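Local coordinates for protein class B carbapenemase GOB-18 (Elizabethkingia meningoseptica, PDB 5K0W) that probably hydrolyses beta-lactam antibiotics, carbapenems among them, as a zinc-dependent subclass B3 metallo-beta-lactamase, at residues Y101-K111 with T144-K152. Residues are numbered along the deposited sequence; the frame is centred on the assembly and turned at random.
With ZN (zinc ion), chain C.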
ATOM      1  N   TYR A 101      -8.753  -6.007  -0.521  1.00 21.06           N
ATOM      2  CA  TYR A 101      -8.319  -7.377  -0.160  1.00 20.86           C
ATOM      3  C   TYR A 101      -6.895  -7.754  -0.616  1.00 23.80           C
ATOM      4  O   TYR A 101      -6.230  -8.537   0.061  1.00 22.68           O
ATOM      5  CB  TYR A 101      -9.347  -8.443  -0.601  1.00 21.72           C
ATOM      6  CG  TYR A 101      -9.289  -8.794  -2.067  1.00 23.32           C
ATOM      7  CD1 TYR A 101      -9.880  -7.980  -3.021  1.00 24.35           C
ATOM      8  CD2 TYR A 101      -8.641  -9.946  -2.504  1.00 25.73           C
ATOM      9  CE1 TYR A 101      -9.809  -8.286  -4.379  1.00 24.40           C
ATOM     10  CE2 TYR A 101      -8.572 -10.270  -3.865  1.00 26.94           C
ATOM     11  CZ  TYR A 101      -9.155  -9.430  -4.798  1.00 32.43           C
ATOM     12  OH  TYR A 101      -9.105  -9.736  -6.135  1.00 33.74           O
ATOM     13  N   ASP A 102      -6.442  -7.206  -1.761  1.00 20.54           N
ATOM     14  CA  ASP A 102      -5.113  -7.482  -2.307  1.00 20.29           C
ATOM     15  C   ASP A 102      -3.976  -6.753  -1.548  1.00 24.28           C
ATOM     16  O   ASP A 102      -2.814  -6.907  -1.908  1.00 25.28           O
ATOM     17  CB  ASP A 102      -5.065  -7.250  -3.832  1.00 21.42           C
ATOM     18  CG  ASP A 102      -5.389  -5.843  -4.286  1.00 29.43           C
ATOM     19  OD1 ASP A 102      -6.411  -5.281  -3.814  1.00 27.47           O
ATOM     20  OD2 ASP A 102      -4.659  -5.321  -5.167  1.00 37.53           O
ATOM     21  N   HIS A 103      -4.299  -5.991  -0.488  1.00 18.61           N
ATOM     22  CA  HIS A 103      -3.315  -5.327   0.382  1.00 17.17           C
ATOM     23  C   HIS A 103      -3.685  -5.531   1.863  1.00 19.98           C
ATOM     24  O   HIS A 103      -2.863  -5.254   2.739  1.00 19.35           O
ATOM     25  CB  HIS A 103      -3.181  -3.822   0.060  1.00 17.48           C
ATOM     26  CG  HIS A 103      -3.017  -3.523  -1.401  1.00 20.60           C
ATOM     27  ND1 HIS A 103      -1.775  -3.547  -2.012  1.00 21.98           N
ATOM     28  CD2 HIS A 103      -3.955  -3.257  -2.332  1.00 21.95           C
ATOM     29  CE1 HIS A 103      -1.999  -3.269  -3.282  1.00 21.13           C
ATOM     30  NE2 HIS A 103      -3.294  -3.087  -3.521  1.00 21.53           N
ATOM     31  N   THR A 104      -4.922  -6.025   2.135  1.00 15.79           N
ATOM     32  CA  THR A 104      -5.447  -6.237   3.493  1.00 14.93           C
ATOM     33  C   THR A 104      -5.706  -7.709   3.850  1.00 17.72           C
ATOM     34  O   THR A 104      -6.091  -7.978   4.985  1.00 19.79           O
ATOM     35  CB  THR A 104      -6.803  -5.503   3.659  1.00 18.26           C
ATOM     36  OG1 THR A 104      -7.754  -6.099   2.780  1.00 13.97           O
ATOM     37  CG2 THR A 104      -6.727  -4.018   3.383  1.00 16.12           C
ATOM     38  N   GLY A 105      -5.646  -8.610   2.882  1.00 11.15           N
ATOM     39  CA  GLY A 105      -5.976 -10.015   3.096  1.00 12.04           C
ATOM     40  C   GLY A 105      -5.297 -10.744   4.249  1.00 18.90           C
ATOM     41  O   GLY A 105      -5.917 -11.611   4.870  1.00 18.90           O
ATOM     42  N   ALA A 106      -4.014 -10.420   4.541  1.00 16.51           N
ATOM     43  CA  ALA A 106      -3.276 -11.069   5.623  1.00 16.76           C
ATOM     44  C   ALA A 106      -3.176 -10.228   6.878  1.00 21.79           C
ATOM     45  O   ALA A 106      -2.519 -10.654   7.826  1.00 21.33           O
ATOM     46  CB  ALA A 106      -1.900 -11.486   5.150  1.00 17.59           C
ATOM     47  N   LEU A 107      -3.869  -9.070   6.911  1.00 19.18           N
ATOM     48  CA  LEU A 107      -3.853  -8.100   8.007  1.00 19.59           C
ATOM     49  C   LEU A 107      -4.299  -8.645   9.340  1.00 24.56           C
ATOM     50  O   LEU A 107      -3.669  -8.339  10.352  1.00 24.34           O
ATOM     51  CB  LEU A 107      -4.690  -6.870   7.664  1.00 19.90           C
ATOM     52  CG  LEU A 107      -3.951  -5.606   7.290  1.00 25.26           C
ATOM     53  CD1 LEU A 107      -4.945  -4.534   6.893  1.00 26.20           C
ATOM     54  CD2 LEU A 107      -3.102  -5.089   8.453  1.00 26.69           C
ATOM     55  N   GLN A 108      -5.408  -9.409   9.357  1.00 22.06           N
ATOM     56  CA  GLN A 108      -5.920 -10.013  10.584  1.00 21.55           C
ATOM     57  C   GLN A 108      -4.982 -11.113  11.049  1.00 27.63           C
ATOM     58  O   GLN A 108      -4.683 -11.187  12.242  1.00 28.41           O
ATOM     59  CB  GLN A 108      -7.356 -10.537  10.413  1.00 21.83           C
ATOM     60  CG  GLN A 108      -8.012 -10.984  11.732  1.00 26.92           C
ATOM     61  CD  GLN A 108      -8.071  -9.906  12.791  1.00 44.97           C
ATOM     62  OE1 GLN A 108      -7.844  -8.736  12.532  1.00 42.90           O
ATOM     63  NE2 GLN A 108      -8.348 -10.285  14.021  1.00 41.86           N
ATOM     64  N   ASP A 109      -4.493 -11.934  10.095  1.00 24.33           N
ATOM     65  CA  ASP A 109      -3.555 -13.033  10.323  1.00 23.58           C
ATOM     66  C   ASP A 109      -2.305 -12.482  11.017  1.00 26.11           C
ATOM     67  O   ASP A 109      -1.865 -13.056  12.012  1.00 25.20           O
ATOM     68  CB  ASP A 109      -3.203 -13.717   8.985  1.00 26.20           C
ATOM     69  CG  ASP A 109      -4.369 -14.392   8.252  1.00 41.45           C
ATOM     70  OD1 ASP A 109      -5.390 -14.706   8.913  1.00 44.38           O
ATOM     71  OD2 ASP A 109      -4.233 -14.664   7.032  1.00 42.20           O
ATOM     72  N   PHE A 110      -1.796 -11.318  10.546  1.00 22.51           N
ATOM     73  CA  PHE A 110      -0.650 -10.634  11.140  1.00 22.74           C
ATOM     74  C   PHE A 110      -0.973 -10.064  12.521  1.00 30.92           C
ATOM     75  O   PHE A 110      -0.206 -10.298  13.462  1.00 31.25           O
ATOM     76  CB  PHE A 110      -0.093  -9.541  10.221  1.00 23.55           C
ATOM     77  CG  PHE A 110       0.972 -10.059   9.293  1.00 24.49           C
ATOM     78  CD1 PHE A 110       2.233 -10.403   9.775  1.00 27.69           C
ATOM     79  CD2 PHE A 110       0.714 -10.229   7.939  1.00 26.59           C
ATOM     80  CE1 PHE A 110       3.214 -10.930   8.918  1.00 28.19           C
ATOM     81  CE2 PHE A 110       1.699 -10.743   7.080  1.00 29.96           C
ATOM     82  CZ  PHE A 110       2.943 -11.093   7.577  1.00 27.42           C
ATOM     83  N   LYS A 111      -2.113  -9.341  12.650  1.00 28.57           N
ATOM     84  CA  LYS A 111      -2.531  -8.740  13.923  1.00 28.76           C
ATOM     85  C   LYS A 111      -2.652  -9.748  15.068  1.00 32.77           C
ATOM     86  O   LYS A 111      -2.184  -9.449  16.166  1.00 32.60           O
ATOM     87  CB  LYS A 111      -3.808  -7.908  13.773  1.00 30.67           C
ATOM     88  CG  LYS A 111      -3.829  -6.711  14.713  1.00 38.34           C
ATOM     89  CD  LYS A 111      -5.211  -6.113  14.813  1.00 43.43           C
ATOM     90  CE  LYS A 111      -5.412  -5.368  16.105  1.00 46.12           C
ATOM     91  NZ  LYS A 111      -6.840  -5.005  16.313  1.00 47.24           N
ATOM     92  N   THR A 144     -14.543  -9.706   1.316  1.00 18.86           N
ATOM     93  CA  THR A 144     -13.384 -10.120   0.503  1.00 18.42           C
ATOM     94  C   THR A 144     -12.129 -10.380   1.340  1.00 22.62           C
ATOM     95  O   THR A 144     -11.159 -10.943   0.836  1.00 23.18           O
ATOM     96  CB  THR A 144     -13.097  -9.113  -0.624  1.00 24.64           C
ATOM     97  OG1 THR A 144     -13.224  -7.786  -0.122  1.00 26.42           O
ATOM     98  CG2 THR A 144     -13.988  -9.313  -1.830  1.00 19.74           C
ATOM     99  N   PHE A 145     -12.139  -9.962   2.604  1.00 18.76           N
ATOM    100  CA  PHE A 145     -11.008 -10.145   3.503  1.00 18.64           C
ATOM    101  C   PHE A 145     -11.487 -10.168   4.947  1.00 24.78           C
ATOM    102  O   PHE A 145     -12.529  -9.572   5.260  1.00 23.23           O
ATOM    103  CB  PHE A 145      -9.943  -9.045   3.283  1.00 20.14           C
ATOM    104  CG  PHE A 145     -10.355  -7.645   3.668  1.00 21.10           C
ATOM    105  CD1 PHE A 145     -10.950  -6.798   2.738  1.00 24.20           C
ATOM    106  CD2 PHE A 145     -10.087  -7.150   4.936  1.00 22.37           C
ATOM    107  CE1 PHE A 145     -11.291  -5.492   3.082  1.00 24.89           C
ATOM    108  CE2 PHE A 145     -10.444  -5.852   5.286  1.00 25.42           C
ATOM    109  CZ  PHE A 145     -11.034  -5.025   4.354  1.00 23.86           C
ATOM    110  N   LYS A 146     -10.714 -10.840   5.831  1.00 23.17           N
ATOM    111  CA  LYS A 146     -11.020 -10.947   7.266  1.00 23.25           C
ATOM    112  C   LYS A 146     -11.078  -9.557   7.861  1.00 25.05           C
ATOM    113  O   LYS A 146     -10.062  -8.861   7.852  1.00 24.94           O
ATOM    114  CB  LYS A 146      -9.940 -11.749   8.013  1.00 26.36           C
ATOM    115  CG  LYS A 146     -10.030 -13.262   7.942  1.00 41.84           C
ATOM    116  CD  LYS A 146      -8.711 -13.843   8.492  1.00 49.36           C
ATOM    117  CE  LYS A 146      -8.763 -15.304   8.838  1.00 60.72           C
ATOM    118  NZ  LYS A 146      -7.790 -15.634   9.914  1.00 73.34           N
ATOM    119  N   PRO A 147     -12.248  -9.111   8.365  1.00 20.79           N
ATOM    120  CA  PRO A 147     -12.324  -7.767   8.958  1.00 20.24           C
ATOM    121  C   PRO A 147     -11.314  -7.542  10.086  1.00 22.56           C
ATOM    122  O   PRO A 147     -10.972  -8.479  10.800  1.00 19.77           O
ATOM    123  CB  PRO A 147     -13.775  -7.680   9.445  1.00 21.48           C
ATOM    124  CG  PRO A 147     -14.230  -9.074   9.548  1.00 24.43           C
ATOM    125  CD  PRO A 147     -13.555  -9.785   8.440  1.00 20.91           C
ATOM    126  N   VAL A 148     -10.802  -6.305  10.194  1.00 21.85           N
ATOM    127  CA  VAL A 148      -9.813  -5.891  11.203  1.00 22.13           C
ATOM    128  C   VAL A 148     -10.234  -4.556  11.860  1.00 23.86           C
ATOM    129  O   VAL A 148     -10.853  -3.714  11.201  1.00 21.32           O
ATOM    130  CB  VAL A 148      -8.344  -5.919  10.649  1.00 25.70           C
ATOM    131  CG1 VAL A 148      -8.144  -4.932   9.513  1.00 25.97           C
ATOM    132  CG2 VAL A 148      -7.309  -5.686  11.743  1.00 25.22           C
ATOM    133  N   THR A 149      -9.931  -4.406  13.172  1.00 20.78           N
ATOM    134  CA  THR A 149     -10.246  -3.211  13.963  1.00 20.38           C
ATOM    135  C   THR A 149      -8.994  -2.364  14.250  1.00 24.94           C
ATOM    136  O   THR A 149      -8.107  -2.816  14.981  1.00 25.80           O
ATOM    137  CB  THR A 149     -11.084  -3.598  15.167  1.00 26.93           C
ATOM    138  OG1 THR A 149     -12.330  -4.112  14.675  1.00 29.14           O
ATOM    139  CG2 THR A 149     -11.355  -2.435  16.108  1.00 26.08           C
ATOM    140  N   PRO A 150      -8.876  -1.147  13.670  1.00 21.13           N
ATOM    141  CA  PRO A 150      -7.667  -0.342  13.916  1.00 20.97           C
ATOM    142  C   PRO A 150      -7.547   0.139  15.358  1.00 25.34           C
ATOM    143  O   PRO A 150      -8.546   0.468  15.997  1.00 25.35           O
ATOM    144  CB  PRO A 150      -7.793   0.823  12.927  1.00 22.40           C
ATOM    145  CG  PRO A 150      -9.235   0.935  12.647  1.00 26.62           C
ATOM    146  CD  PRO A 150      -9.795  -0.462  12.736  1.00 22.58           C
ATOM    147  N   ASP A 151      -6.313   0.127  15.866  1.00 21.10           N
ATOM    148  CA  ASP A 151      -5.943   0.567  17.208  1.00 19.86           C
ATOM    149  C   ASP A 151      -5.836   2.092  17.242  1.00 21.35           C
ATOM    150  O   ASP A 151      -5.948   2.693  18.312  1.00 20.87           O
ATOM    151  CB  ASP A 151      -4.610  -0.074  17.636  1.00 21.48           C
ATOM    152  CG  ASP A 151      -4.654  -1.584  17.628  1.00 40.00           C
ATOM    153  OD1 ASP A 151      -4.438  -2.177  16.549  1.00 40.95           O
ATOM    154  OD2 ASP A 151      -4.938  -2.175  18.692  1.00 50.79           O
ATOM    155  N   LYS A 152      -5.598   2.713  16.075  1.00 16.14           N
ATOM    156  CA  LYS A 152      -5.493   4.162  15.922  1.00 15.60           C
ATOM    157  C   LYS A 152      -5.961   4.561  14.541  1.00 17.37           C
ATOM    158  O   LYS A 152      -5.881   3.760  13.609  1.00 16.18           O
ATOM    159  CB  LYS A 152      -4.032   4.614  16.110  1.00 19.17           C
ATOM    160  CG  LYS A 152      -3.775   5.520  17.307  1.00 25.86           C
ATOM    161  CD  LYS A 152      -2.297   5.925  17.410  1.00 30.06           C
ATOM    162  CE  LYS A 152      -1.939   7.141  16.579  1.00 24.24           C
ATOM    163  NZ  LYS A 152      -0.688   7.786  17.048  1.00 25.03           N
TER
HETATM  164 ZN    ZN C 301      -4.140  -3.292  -5.432  1.00 25.24          ZN
HETATM  165  O   HOH W   1     -11.714  -5.861  -1.251  1.00 10.26           O
HETATM  166  O   HOH W   2      -7.446  -9.129   7.229  1.00  3.44           O
HETATM  167  O   HOH W   3      -8.429 -12.200   4.273  1.00  8.86           O
HETATM  168  O   HOH W   4      -9.069  -6.854  14.939  1.00  8.12           O
HETATM  169  O   HOH W   5      -5.487  -1.991  -6.298  1.00 29.18           O
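Gly105 and Phe145 bring the two backbones closest, their CA atoms 5.1 Å apart, and Gln108 faces Val148 farther along, the irregular segment 144-152 running beside helices 101-104 and 107-114. The pairing exemplifies how a loop flanks the zinc-binding HxHxDH motif of the metallo-beta-lactamase superfamily, which here has Gln98 in place of the first histidine. Thr104 lies over one face of the Phe145 ring, with OG1 3.1 Å above the ring plane at its centre and CB in a CH-pi contact; with CG between the backbone N and the carbonyl carbon (chi1 67°), the ring lies under Thr104. Thr104 OG1 also makes a weak hydrogen bond to the carbonyl of His100, a zinc ligand. Tyr101 CB packs on Thr144 and Phe145. Water 2 joins Thr104 O and Gln108 N to Lys146 O, while water 3 links Gly105 O to Lys146 N.

Along the second helix, Lys146 NZ meets Asp109 OD1 at 2.8 Å in a salt bridge, nearly along the C-O axis. Gln108, bent at chi2 (58°), runs alongside Val148 in the opposite direction; its OE1 lies beside a Val148 methyl and accepts from water 4, which also links Lys111 NZ and Thr149 N. The extended Lys111 chain crosses the same methyl, and its NZ donates to Thr149 O at 2.9 Å, in the carbonyl plane; Asp151 OD1, hydrogen-bonded to Phe118 N, forms a long salt bridge with Lys111 NZ (3.7 Å).

Asp102 and His103, on helical turn 101-104, bind one zinc ion with His241 and a water. Phe145 and Val148 rest on Leu128 of helix 125-129, Leu107 and Val148 touch Phe118 of strand 117-121, and Phe110 meets Phe74 of helix 73-83 edge-to-face.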